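Local structure of 6-carboxyhexanoate--coa ligase (Bacillus subtilis, 5FLG) at residues Trp152-Phe157 / Arg171-Ala175; Gly30-Ile35 / Arg146-Asp151; Ser195-Ile201 / Met218-Glu224. The protein is a bacterial CoA ligase-family enzyme of mixed alpha/beta fold that holds a nucleotide analogue, magnesium and pimelic acid close together. One frame throughout, in Å; residues are numbered along the deposited sequence.

Contact 1. Residues Trp152-Phe157 / Arg171-Ala175. With PML (pimelic acid), chain C.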
loop_
_atom_site.group_PDB
_atom_site.type_symbol
_atom_site.label_atom_id
_atom_site.label_comp_id
_atom_site.label_asym_id
_atom_site.label_seq_id
_atom_site.Cartn_x
_atom_site.Cartn_y
_atom_site.Cartn_z
ATOM N N TRP A 152 -17.051 -0.359 -11.761
ATOM C CA TRP A 152 -18.065 0.010 -12.711
ATOM C C TRP A 152 -17.456 1.145 -13.525
ATOM O O TRP A 152 -17.320 2.228 -13.008
ATOM C CB TRP A 152 -19.274 0.541 -11.953
ATOM C CG TRP A 152 -20.488 0.692 -12.785
ATOM C CD1 TRP A 152 -20.533 0.833 -14.135
ATOM C CD2 TRP A 152 -21.810 0.927 -12.320
ATOM N NE1 TRP A 152 -21.810 1.053 -14.542
ATOM C CE2 TRP A 152 -22.617 1.123 -13.441
ATOM C CE3 TRP A 152 -22.384 1.030 -11.061
ATOM C CZ2 TRP A 152 -23.997 1.209 -13.353
ATOM C CZ3 TRP A 152 -23.716 1.250 -10.969
ATOM C CH2 TRP A 152 -24.525 1.339 -12.104
ATOM N N PRO A 153 -16.967 0.844 -14.729
ATOM C CA PRO A 153 -16.423 1.867 -15.618
ATOM C C PRO A 153 -17.280 3.126 -15.676
ATOM O O PRO A 153 -18.511 3.082 -15.956
ATOM C CB PRO A 153 -16.362 1.163 -16.973
ATOM C CG PRO A 153 -16.228 -0.312 -16.618
ATOM C CD PRO A 153 -17.037 -0.493 -15.370
ATOM N N ASP A 154 -16.650 4.241 -15.311
ATOM C CA ASP A 154 -17.377 5.478 -15.192
ATOM C C ASP A 154 -18.338 5.794 -16.345
ATOM O O ASP A 154 -19.420 6.337 -16.146
ATOM C CB ASP A 154 -16.389 6.633 -15.030
ATOM C CG ASP A 154 -17.040 7.825 -14.420
ATOM O OD1 ASP A 154 -17.531 7.675 -13.266
ATOM O OD2 ASP A 154 -17.325 8.786 -15.177
ATOM N N ALA A 155 -17.895 5.587 -17.556
ATOM C CA ALA A 155 -18.670 6.048 -18.718
ATOM C C ALA A 155 -20.011 5.322 -18.779
ATOM O O ALA A 155 -21.083 5.922 -18.969
ATOM C CB ALA A 155 -17.861 5.810 -19.990
ATOM N N ASN A 156 -19.979 4.044 -18.420
ATOM C CA ASN A 156 -21.209 3.251 -18.420
ATOM C C ASN A 156 -22.065 3.642 -17.219
ATOM O O ASN A 156 -23.242 3.912 -17.350
ATOM C CB ASN A 156 -20.829 1.771 -18.443
ATOM C CG ASN A 156 -22.039 0.847 -18.377
ATOM O OD1 ASN A 156 -22.572 0.653 -17.310
ATOM N ND2 ASN A 156 -22.641 0.601 -19.517
ATOM N N PHE A 157 -21.437 3.915 -16.089
ATOM C CA PHE A 157 -22.182 4.425 -14.943
ATOM C C PHE A 157 -22.885 5.749 -15.196
ATOM O O PHE A 157 -24.057 5.923 -14.838
ATOM C CB PHE A 157 -21.269 4.600 -13.727
ATOM C CG PHE A 157 -21.935 5.300 -12.577
ATOM C CD1 PHE A 157 -22.892 4.647 -11.815
ATOM C CD2 PHE A 157 -21.561 6.598 -12.207
ATOM C CE1 PHE A 157 -23.608 5.332 -10.838
ATOM C CE2 PHE A 157 -22.217 7.260 -11.186
ATOM C CZ PHE A 157 -23.224 6.609 -10.474
ATOM N N ARG A 171 -20.331 7.887 -4.683
ATOM C CA ARG A 171 -20.884 7.085 -3.601
ATOM C C ARG A 171 -21.839 6.019 -4.175
ATOM O O ARG A 171 -21.904 4.883 -3.661
ATOM C CB ARG A 171 -21.669 7.978 -2.621
ATOM C CG ARG A 171 -20.852 8.560 -1.486
ATOM C CD ARG A 171 -21.755 9.081 -0.380
ATOM N NE ARG A 171 -21.015 9.556 0.801
ATOM C CZ ARG A 171 -20.763 10.837 1.049
ATOM N NH1 ARG A 171 -21.108 11.749 0.155
ATOM N NH2 ARG A 171 -20.107 11.217 2.141
ATOM N N ILE A 172 -22.691 6.440 -5.108
ATOM C CA ILE A 172 -23.763 5.555 -5.592
ATOM C C ILE A 172 -23.169 4.505 -6.515
ATOM O O ILE A 172 -23.440 3.292 -6.377
ATOM C CB ILE A 172 -24.876 6.322 -6.309
ATOM C CG1 ILE A 172 -25.612 7.224 -5.331
ATOM C CG2 ILE A 172 -25.833 5.367 -7.002
ATOM C CD1 ILE A 172 -26.413 8.326 -6.007
ATOM N N LYS A 173 -22.224 4.938 -7.335
ATOM C CA LYS A 173 -21.487 3.990 -8.173
ATOM C C LYS A 173 -20.804 2.884 -7.358
ATOM O O LYS A 173 -20.937 1.700 -7.659
ATOM C CB LYS A 173 -20.448 4.694 -8.989
ATOM C CG LYS A 173 -19.835 3.782 -10.024
ATOM C CD LYS A 173 -18.790 4.521 -10.843
ATOM C CE LYS A 173 -17.730 5.118 -9.942
ATOM N NZ LYS A 173 -16.525 5.391 -10.715
ATOM N N GLU A 174 -20.139 3.284 -6.285
ATOM C CA GLU A 174 -19.456 2.350 -5.426
ATOM C C GLU A 174 -20.423 1.438 -4.691
ATOM O O GLU A 174 -20.265 0.235 -4.721
ATOM C CB GLU A 174 -18.522 3.083 -4.452
ATOM C CG GLU A 174 -17.278 3.655 -5.136
ATOM C CD GLU A 174 -16.610 4.837 -4.387
ATOM O OE1 GLU A 174 -17.005 5.198 -3.251
ATOM O OE2 GLU A 174 -15.665 5.415 -4.944
ATOM N N ALA A 175 -21.486 2.003 -4.138
ATOM C CA ALA A 175 -22.395 1.236 -3.353
ATOM C C ALA A 175 -23.136 0.247 -4.233
ATOM O O ALA A 175 -23.391 -0.893 -3.824
ATOM C CB ALA A 175 -23.374 2.147 -2.664
HETATM C C1 PML C . -26.779 5.660 -2.180
HETATM O O11 PML C . -27.485 4.935 -2.954
HETATM O O12 PML C . -26.828 6.938 -2.259
HETATM C C2 PML C . -26.216 4.973 -0.921
HETATM C C3 PML C . -24.719 5.079 -0.673
HETATM C C4 PML C . -24.340 5.085 0.819
HETATM C C5 PML C . -23.266 4.086 1.208
HETATM C C6 PML C . -22.129 4.668 2.043
HETATM C C7 PML C . -21.393 5.793 1.313
HETATM O O71 PML C . -20.853 5.550 0.208
HETATM O O72 PML C . -21.243 6.901 1.888
#
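The wall of the pimelic acid pocket formed by helix 170-184 is packed from another side by the start of helix 154-164, with K173 of helix 170-184 lying against F157 of helix 154-164 and against W152 just before it. The central evidence is a CH-pi contact: K173 CB stands 3.5 Å from the centroid of the F157 ring and only 6° off its normal. The lysine chain then runs over the ring toward its root, where K173 CG is 3.6 Å from F157 CG. A bend at chi3 (56°) follows, beyond which K173 NZ forms a salt bridge with D154 OD1 at 3.6 Å, a rather long ion pair at the margin of an otherwise apolar contact. At the bend, K173 CD comes within 3.5 Å of the backbone atom W152 O.

W152 and F157 also pack on each other. F157 CD1 sits 3.5 Å above the indole plane of W152, offset toward its rim, while W152 NE1 donates in its ring plane to a lone pair of N156 OD1 at 2.9 Å. That bond helps hold the indole's rotation; N156 OD1 also accepts from W254 N.

Other faces of helix 170-184 meet the ligand. R171 NE donates to PML O72 at 2.9 Å through a bent bond (133° at the hydrogen), the oxygen lying at the guanidinium edge. A175 CB touches PML C3 at 3.8 Å, and I172 CG1 approaches the other carboxylate. The arrangement is a pocket-lining helix in an alpha/beta fold, packed against the helix that precedes it and contributing both polar and apolar contacts to the pimelic acid site.

Contact 2. Residues Gly30-Ile35 / Arg146-Asp151. With ANP (phosphoaminophosphonic acid-adenylate ester), chain D.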
loop_
_atom_site.group_PDB
_atom_site.type_symbol
_atom_site.label_atom_id
_atom_site.label_comp_id
_atom_site.label_asym_id
_atom_site.label_seq_id
_atom_site.Cartn_x
_atom_site.Cartn_y
_atom_site.Cartn_z
ATOM N N GLY A 30 -11.877 3.702 3.013
ATOM C CA GLY A 30 -11.433 2.513 2.302
ATOM C C GLY A 30 -11.944 2.570 0.875
ATOM O O GLY A 30 -12.994 3.113 0.615
ATOM N N GLY A 31 -11.202 2.023 -0.066
ATOM C CA GLY A 31 -11.717 1.920 -1.415
ATOM C C GLY A 31 -11.213 0.699 -2.136
ATOM O O GLY A 31 -10.131 0.175 -1.840
ATOM N N GLU A 32 -11.938 0.304 -3.176
ATOM C CA GLU A 32 -11.461 -0.775 -4.011
ATOM C C GLU A 32 -11.868 -0.602 -5.440
ATOM O O GLU A 32 -12.927 -0.117 -5.712
ATOM C CB GLU A 32 -11.971 -2.130 -3.452
ATOM C CG GLU A 32 -13.362 -2.050 -2.884
ATOM C CD GLU A 32 -13.394 -1.562 -1.452
ATOM O OE1 GLU A 32 -12.586 -2.050 -0.631
ATOM O OE2 GLU A 32 -14.318 -0.780 -1.119
ATOM N N ARG A 33 -10.991 -0.947 -6.363
ATOM C CA ARG A 33 -11.212 -0.640 -7.764
ATOM C C ARG A 33 -10.684 -1.823 -8.533
ATOM O O ARG A 33 -9.909 -2.602 -8.016
ATOM C CB ARG A 33 -10.451 0.640 -8.205
ATOM C CG ARG A 33 -10.893 1.912 -7.483
ATOM C CD ARG A 33 -12.292 2.389 -7.885
ATOM N NE ARG A 33 -12.322 2.680 -9.324
ATOM C CZ ARG A 33 -11.801 3.770 -9.889
ATOM N NH1 ARG A 33 -11.307 4.743 -9.140
ATOM N NH2 ARG A 33 -11.769 3.887 -11.209
ATOM N N LEU A 34 -11.189 -2.003 -9.743
ATOM C CA LEU A 34 -10.696 -3.020 -10.642
ATOM C C LEU A 34 -10.540 -2.416 -12.051
ATOM O O LEU A 34 -11.511 -2.041 -12.658
ATOM C CB LEU A 34 -11.699 -4.166 -10.636
ATOM C CG LEU A 34 -11.396 -5.388 -11.474
ATOM C CD1 LEU A 34 -10.232 -6.139 -10.846
ATOM C CD2 LEU A 34 -12.637 -6.276 -11.560
ATOM N N ILE A 35 -9.332 -2.424 -12.591
ATOM C CA ILE A 35 -9.018 -1.571 -13.723
ATOM C C ILE A 35 -7.962 -2.161 -14.627
ATOM O O ILE A 35 -7.147 -2.979 -14.205
ATOM C CB ILE A 35 -8.478 -0.201 -13.255
ATOM C CG1 ILE A 35 -7.302 -0.415 -12.298
ATOM C CG2 ILE A 35 -9.592 0.607 -12.612
ATOM C CD1 ILE A 35 -6.271 0.715 -12.356
ATOM N N ARG A 146 -14.349 -7.563 3.833
ATOM C CA ARG A 146 -14.198 -6.428 2.925
ATOM C C ARG A 146 -14.365 -6.904 1.492
ATOM O O ARG A 146 -13.546 -7.609 0.973
ATOM C CB ARG A 146 -12.850 -5.748 3.101
ATOM C CG ARG A 146 -12.771 -4.385 2.391
ATOM C CD ARG A 146 -13.451 -3.235 3.154
ATOM N NE ARG A 146 -13.509 -2.036 2.296
ATOM C CZ ARG A 146 -13.960 -0.825 2.633
ATOM N NH1 ARG A 146 -14.426 -0.575 3.845
ATOM N NH2 ARG A 146 -14.027 0.128 1.690
ATOM N N VAL A 147 -15.477 -6.553 0.883
ATOM C CA VAL A 147 -15.744 -6.924 -0.488
ATOM C C VAL A 147 -14.803 -6.160 -1.409
ATOM O O VAL A 147 -14.584 -4.957 -1.241
ATOM C CB VAL A 147 -17.199 -6.601 -0.845
ATOM C CG1 VAL A 147 -17.497 -7.007 -2.280
ATOM C CG2 VAL A 147 -18.137 -7.322 0.130
ATOM N N SER A 148 -14.165 -6.893 -2.303
ATOM C CA SER A 148 -13.141 -6.331 -3.114
ATOM C C SER A 148 -13.306 -6.774 -4.582
ATOM O O SER A 148 -14.102 -7.663 -4.885
ATOM C CB SER A 148 -11.812 -6.774 -2.542
ATOM O OG SER A 148 -10.747 -6.107 -3.162
ATOM N N ARG A 149 -12.529 -6.166 -5.477
ATOM C CA ARG A 149 -12.412 -6.611 -6.863
ATOM C C ARG A 149 -13.713 -6.468 -7.588
ATOM O O ARG A 149 -14.137 -7.379 -8.324
ATOM C CB ARG A 149 -11.963 -8.055 -6.924
ATOM C CG ARG A 149 -10.540 -8.212 -6.459
ATOM C CD ARG A 149 -10.133 -9.658 -6.485
ATOM N NE ARG A 149 -8.726 -9.785 -6.129
ATOM C CZ ARG A 149 -7.956 -10.780 -6.537
ATOM N NH1 ARG A 149 -8.487 -11.793 -7.236
ATOM N NH2 ARG A 149 -6.670 -10.768 -6.232
ATOM N N MET A 150 -14.396 -5.360 -7.320
ATOM C CA MET A 150 -15.549 -4.982 -8.117
ATOM C C MET A 150 -15.401 -3.526 -8.539
ATOM O O MET A 150 -14.726 -2.752 -7.861
ATOM C CB MET A 150 -16.834 -5.179 -7.359
ATOM C CG MET A 150 -17.076 -4.182 -6.224
ATOM S SD MET A 150 -16.110 -4.567 -4.763
ATOM C CE MET A 150 -16.869 -3.530 -3.531
ATOM N N ASP A 151 -16.008 -3.157 -9.655
ATOM C CA ASP A 151 -15.933 -1.755 -10.143
ATOM C C ASP A 151 -16.923 -1.596 -11.273
ATOM O O ASP A 151 -17.559 -2.581 -11.699
ATOM C CB ASP A 151 -14.534 -1.478 -10.667
ATOM C CG ASP A 151 -14.127 0.021 -10.588
ATOM O OD1 ASP A 151 -15.011 0.896 -10.517
ATOM O OD2 ASP A 151 -12.911 0.283 -10.510
HETATM P PG ANP D . -15.458 5.825 2.217
HETATM O O1G ANP D . -14.177 6.557 1.929
HETATM O O2G ANP D . -16.436 6.663 2.994
HETATM O O3G ANP D . -16.113 5.168 1.046
HETATM P PB ANP D . -15.838 3.116 3.378
HETATM O O1B ANP D . -16.023 2.591 1.998
HETATM O O2B ANP D . -15.128 2.381 4.452
HETATM N N3B ANP D . -14.938 4.588 3.277
HETATM P PA ANP D . -18.639 3.743 3.168
HETATM O O1A ANP D . -19.434 4.846 3.696
HETATM O O2A ANP D . -18.374 3.558 1.701
HETATM O O3A ANP D . -17.264 3.582 3.988
HETATM O "O5'" ANP D . -19.418 2.394 3.716
HETATM C "C5'" ANP D . -20.111 2.417 4.931
HETATM C "C4'" ANP D . -19.770 1.160 5.735
HETATM O "O4'" ANP D . -20.061 0.007 4.935
HETATM C "C3'" ANP D . -18.292 1.090 6.088
HETATM O "O3'" ANP D . -18.031 1.660 7.364
HETATM C "C2'" ANP D . -18.038 -0.389 6.143
HETATM O "O2'" ANP D . -18.506 -0.886 7.398
HETATM C "C1'" ANP D . -18.948 -0.888 5.057
HETATM N N9 ANP D . -18.175 -1.012 3.816
HETATM C C8 ANP D . -17.733 -0.004 2.983
HETATM N N7 ANP D . -17.126 -0.535 1.895
HETATM C C5 ANP D . -17.144 -1.893 2.057
HETATM C C6 ANP D . -16.648 -3.072 1.328
HETATM N N6 ANP D . -15.965 -2.962 0.185
HETATM N N1 ANP D . -16.898 -4.301 1.832
HETATM C C2 ANP D . -17.547 -4.456 2.991
HETATM N N3 ANP D . -18.097 -3.452 3.695
HETATM C C4 ANP D . -17.821 -2.178 3.325
HETATM O O HOH W 1 -10.306 -4.300 -5.726
#
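The nucleotide pocket is built here from strand 26-36, at one edge of a three-stranded antiparallel sheet, and the loop that runs into strand 150-151 of a separate parallel sheet; E32 and R146 join the two. R146 grips the carboxylate side-on: R146 NE to E32 OE1 spans 3.1 Å and is almost straight (171°), while R146 NH2 meets the syn lone pair of E32 OE2 at 3.0 Å.

The same guanidinium turns one face to the purine around N7 of phosphoaminophosphonic acid-adenylate ester. Its NH1 donates to ANP O2B at 3.1 Å and its NH2 to ANP O1B, so the arginine spans base and beta phosphate; R124 O is a further acceptor for NH1. The adenine edge is read by backbone atoms of the next residue: V147 N donates to ANP N1 at 2.8 Å, and ANP N6 donates to V147 O at 2.8 Å. E32 OE2 adds a weak bond from N6, linking the salt bridge to the base.

A second ionic join lies at D151. R33 leaves its strand away from the loop, but bends at chi2 (-71°) and again at chi3 bring NE back to D151 OD2 at 2.7 Å, with guanidinium and carboxylate planes nearly perpendicular (89°). R33 NE reaches OD2 on its syn side, and L34 N reaches it on the anti side, so two donors hold one oxygen. To one side of these two joins, a water donates to R33 O and accepts from R149 N, at 2.9 Å from each.

Contact 3. Residues Ser195-Ile201 / Met218-Glu224. With MG (magnesium ion), chain F; PML (pimelic acid), chain C; ANP (phosphoaminophosphonic acid-adenylate ester), chain D.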
loop_
_atom_site.group_PDB
_atom_site.type_symbol
_atom_site.label_atom_id
_atom_site.label_comp_id
_atom_site.label_asym_id
_atom_site.label_seq_id
_atom_site.Cartn_x
_atom_site.Cartn_y
_atom_site.Cartn_z
ATOM N N SER A 195 -24.208 4.913 5.690
ATOM C CA SER A 195 -22.879 5.430 5.686
ATOM C C SER A 195 -22.387 5.663 7.100
ATOM O O SER A 195 -23.146 6.103 7.962
ATOM C CB SER A 195 -22.834 6.786 4.915
ATOM O OG SER A 195 -21.478 7.163 4.736
ATOM N N ASP A 196 -21.085 5.537 7.301
ATOM C CA ASP A 196 -20.450 6.051 8.516
ATOM C C ASP A 196 -19.896 7.493 8.294
ATOM O O ASP A 196 -19.262 8.041 9.186
ATOM C CB ASP A 196 -19.319 5.133 8.986
ATOM C CG ASP A 196 -18.269 4.870 7.880
ATOM O OD1 ASP A 196 -18.566 5.152 6.694
ATOM O OD2 ASP A 196 -17.153 4.387 8.196
ATOM N N ASP A 197 -20.265 8.139 7.201
ATOM C CA ASP A 197 -19.896 9.575 7.006
ATOM C C ASP A 197 -20.877 10.517 7.752
ATOM O O ASP A 197 -22.089 10.362 7.639
ATOM C CB ASP A 197 -19.937 9.937 5.530
ATOM C CG ASP A 197 -18.977 9.108 4.663
ATOM O OD1 ASP A 197 -18.192 8.257 5.159
ATOM O OD2 ASP A 197 -19.084 9.254 3.426
ATOM N N PRO A 198 -20.367 11.611 8.356
ATOM C CA PRO A 198 -21.279 12.495 9.078
ATOM C C PRO A 198 -22.183 13.302 8.151
ATOM O O PRO A 198 -23.195 13.838 8.577
ATOM C CB PRO A 198 -20.333 13.408 9.878
ATOM C CG PRO A 198 -19.038 13.346 9.153
ATOM C CD PRO A 198 -18.953 11.939 8.622
ATOM N N ASP A 199 -21.884 13.309 6.871
ATOM C CA ASP A 199 -22.515 14.278 5.982
ATOM C C ASP A 199 -23.256 13.546 4.873
ATOM O O ASP A 199 -23.590 14.148 3.856
ATOM C CB ASP A 199 -21.471 15.209 5.382
ATOM C CG ASP A 199 -20.289 14.445 4.791
ATOM O OD1 ASP A 199 -20.098 13.220 5.076
ATOM O OD2 ASP A 199 -19.575 15.066 3.991
ATOM N N TYR A 200 -23.640 12.293 5.131
ATOM C CA TYR A 200 -24.446 11.550 4.154
ATOM C C TYR A 200 -25.373 10.547 4.819
ATOM O O TYR A 200 -24.911 9.629 5.523
ATOM C CB TYR A 200 -23.522 10.842 3.186
ATOM C CG TYR A 200 -24.205 10.419 1.924
ATOM C CD1 TYR A 200 -24.448 11.334 0.902
ATOM C CD2 TYR A 200 -24.700 9.116 1.783
ATOM C CE1 TYR A 200 -25.074 10.948 -0.271
ATOM C CE2 TYR A 200 -25.403 8.742 0.652
ATOM C CZ TYR A 200 -25.589 9.648 -0.371
ATOM O OH TYR A 200 -26.193 9.237 -1.530
ATOM N N ILE A 201 -26.678 10.800 4.709
ATOM C CA ILE A 201 -27.669 10.084 5.511
ATOM C C ILE A 201 -28.518 9.085 4.726
ATOM O O ILE A 201 -29.348 8.370 5.299
ATOM C CB ILE A 201 -28.588 11.059 6.242
ATOM C CG1 ILE A 201 -29.431 11.852 5.244
ATOM C CG2 ILE A 201 -27.768 12.006 7.094
ATOM C CD1 ILE A 201 -30.591 12.575 5.894
ATOM N N MET A 218 -31.541 7.624 6.816
ATOM C CA MET A 218 -31.378 6.386 7.615
ATOM C C MET A 218 -30.722 6.680 8.965
ATOM O O MET A 218 -30.563 5.790 9.813
ATOM C CB MET A 218 -30.537 5.366 6.843
ATOM C CG MET A 218 -31.257 4.722 5.674
ATOM S SD MET A 218 -32.479 3.513 6.234
ATOM C CE MET A 218 -31.477 2.051 6.428
ATOM N N LYS A 219 -30.266 7.921 9.124
ATOM C CA LYS A 219 -29.677 8.379 10.387
ATOM C C LYS A 219 -29.634 9.910 10.355
ATOM O O LYS A 219 -29.963 10.499 9.336
ATOM C CB LYS A 219 -28.256 7.873 10.503
ATOM C CG LYS A 219 -27.345 8.404 9.406
ATOM C CD LYS A 219 -25.888 8.287 9.818
ATOM C CE LYS A 219 -24.961 8.831 8.754
ATOM N NZ LYS A 219 -23.551 8.717 9.216
ATOM N N GLU A 220 -29.099 10.529 11.404
ATOM C CA GLU A 220 -29.054 11.991 11.493
ATOM C C GLU A 220 -27.736 12.510 10.943
ATOM O O GLU A 220 -26.695 11.886 11.115
ATOM C CB GLU A 220 -29.214 12.467 12.942
ATOM C CG GLU A 220 -30.541 12.106 13.592
ATOM C CD GLU A 220 -31.737 12.885 13.058
ATOM O OE1 GLU A 220 -31.580 13.757 12.182
ATOM O OE2 GLU A 220 -32.870 12.593 13.493
ATOM N N TYR A 221 -27.778 13.669 10.305
ATOM C CA TYR A 221 -26.559 14.409 9.998
ATOM C C TYR A 221 -25.633 14.514 11.194
ATOM O O TYR A 221 -26.091 14.649 12.319
ATOM C CB TYR A 221 -26.903 15.792 9.465
ATOM C CG TYR A 221 -27.235 15.752 8.003
ATOM C CD1 TYR A 221 -26.253 15.477 7.066
ATOM C CD2 TYR A 221 -28.547 15.863 7.571
ATOM C CE1 TYR A 221 -26.563 15.350 5.732
ATOM C CE2 TYR A 221 -28.853 15.803 6.227
ATOM C CZ TYR A 221 -27.855 15.529 5.325
ATOM O OH TYR A 221 -28.153 15.397 4.002
ATOM N N GLY A 222 -24.336 14.355 10.961
ATOM C CA GLY A 222 -23.342 14.569 12.007
ATOM C C GLY A 222 -22.981 13.339 12.803
ATOM O O GLY A 222 -22.086 13.388 13.629
ATOM N N THR A 223 -23.677 12.227 12.604
ATOM C CA THR A 223 -23.306 11.014 13.346
ATOM C C THR A 223 -22.383 10.159 12.481
ATOM O O THR A 223 -22.420 10.219 11.251
ATOM C CB THR A 223 -24.543 10.190 13.731
ATOM O OG1 THR A 223 -25.251 9.838 12.536
ATOM C CG2 THR A 223 -25.480 11.000 14.617
ATOM N N GLU A 224 -21.493 9.417 13.124
ATOM C CA GLU A 224 -20.522 8.630 12.400
ATOM C C GLU A 224 -20.739 7.120 12.489
ATOM O O GLU A 224 -19.796 6.362 12.307
ATOM C CB GLU A 224 -19.143 8.970 12.894
ATOM C CG GLU A 224 -18.719 10.388 12.550
ATOM C CD GLU A 224 -17.220 10.570 12.719
ATOM O OE1 GLU A 224 -16.618 9.824 13.532
ATOM O OE2 GLU A 224 -16.634 11.416 12.005
HETATM MG MG MG F . -17.572 6.122 4.931
HETATM C C1 PML C . -26.779 5.660 -2.180
HETATM O O11 PML C . -27.485 4.935 -2.954
HETATM O O12 PML C . -26.828 6.938 -2.259
HETATM C C2 PML C . -26.216 4.973 -0.921
HETATM C C3 PML C . -24.719 5.079 -0.673
HETATM C C4 PML C . -24.340 5.085 0.819
HETATM C C5 PML C . -23.266 4.086 1.208
HETATM C C6 PML C . -22.129 4.668 2.043
HETATM C C7 PML C . -21.393 5.793 1.313
HETATM O O71 PML C . -20.853 5.550 0.208
HETATM O O72 PML C . -21.243 6.901 1.888
HETATM P PG ANP D . -15.458 5.825 2.217
HETATM O O1G ANP D . -14.177 6.557 1.929
HETATM O O2G ANP D . -16.436 6.663 2.994
HETATM O O3G ANP D . -16.113 5.168 1.046
HETATM P PB ANP D . -15.838 3.116 3.378
HETATM O O1B ANP D . -16.023 2.591 1.998
HETATM O O2B ANP D . -15.128 2.381 4.452
HETATM N N3B ANP D . -14.938 4.588 3.277
HETATM P PA ANP D . -18.639 3.743 3.168
HETATM O O1A ANP D . -19.434 4.846 3.696
HETATM O O2A ANP D . -18.374 3.558 1.701
HETATM O O3A ANP D . -17.264 3.582 3.988
HETATM O "O5'" ANP D . -19.418 2.394 3.716
HETATM C "C5'" ANP D . -20.111 2.417 4.931
HETATM C "C4'" ANP D . -19.770 1.160 5.735
HETATM O "O4'" ANP D . -20.061 0.007 4.935
HETATM C "C3'" ANP D . -18.292 1.090 6.088
HETATM O "O3'" ANP D . -18.031 1.660 7.364
HETATM C "C2'" ANP D . -18.038 -0.389 6.143
HETATM O "O2'" ANP D . -18.506 -0.886 7.398
HETATM C "C1'" ANP D . -18.948 -0.888 5.057
HETATM N N9 ANP D . -18.175 -1.012 3.816
HETATM C C8 ANP D . -17.733 -0.004 2.983
HETATM N N7 ANP D . -17.126 -0.535 1.895
HETATM C C5 ANP D . -17.144 -1.893 2.057
HETATM C C6 ANP D . -16.648 -3.072 1.328
HETATM N N6 ANP D . -15.965 -2.962 0.185
HETATM N N1 ANP D . -16.898 -4.301 1.832
HETATM C C2 ANP D . -17.547 -4.456 2.991
HETATM N N3 ANP D . -18.097 -3.452 3.695
HETATM C C4 ANP D . -17.821 -2.178 3.325
HETATM O O HOH W 2 -15.363 5.540 5.967
HETATM O O HOH W 3 -27.287 12.933 2.802
#
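Hydrogen bonds from K219 to S195 and D197 tie the two loops together. K219 NZ lies 2.9 Å from S195 O, 2.7 Å from D197 O and 2.8 Å from T223 O of its own loop. The three oxygens share one ammonium, which lies more than 40° out of each carbonyl plane and so on no lone pair. The lysine chain, extended beyond CG, carries the ammonium to these carbonyls. Two backbone bonds join the loops: G222 N to P198 O at 2.7 Å, on a lone pair, and M218 N to I201 O at 2.8 Å. Toward D196 the pairing continues as a CA-H...O contact, E224 CA to D196 O at 3.5 Å.

Apolar contact centres on I201, whose CG2 stands over the Y221 ring, 3.7 Å from its centroid and 6° off the normal. A water between I201 N and Y221 OH links the same two residues.

Metal and ligand contacts belong to 195-201. D196 OD1 and D197 OD1 each bind magnesium at 2.2 Å; ANP O2G, ANP O1A and a water also coordinate it. D197 N donates to S195 OG, forming an ST turn, and R171 NH2 makes a salt bridge with D197 OD2. Y200 OH makes a very short hydrogen bond to PML O12, at the opposite end from O72. Such adjacent aspartates on a loop after a strand, sharing one cation with nucleotide phosphates, form a magnesium-nucleotide site.

How the contacts relate
The contacts follow one another along the chain in the order 2, 1, 3. Contacts 1 and 2 have centres 12 Å apart and adjoin in sequence, strand 150-151 leading into helix 154-164. Contact 3 lies farther off, its centre about 21 Å from that of contact 1 and 23 Å from that of contact 2, in two loops that follow strands of the seven-stranded mixed sheet. R171 joins contacts 1 and 3 directly through D197. Contacts 2 and 3 do not touch, their nearest atoms being about 7 Å apart. The nucleotide analogue meets strand 26-36, the loop into strand 150-151 and the 195-201 loop, and pimelic acid meets helix 170-184 and that same 195-201 loop.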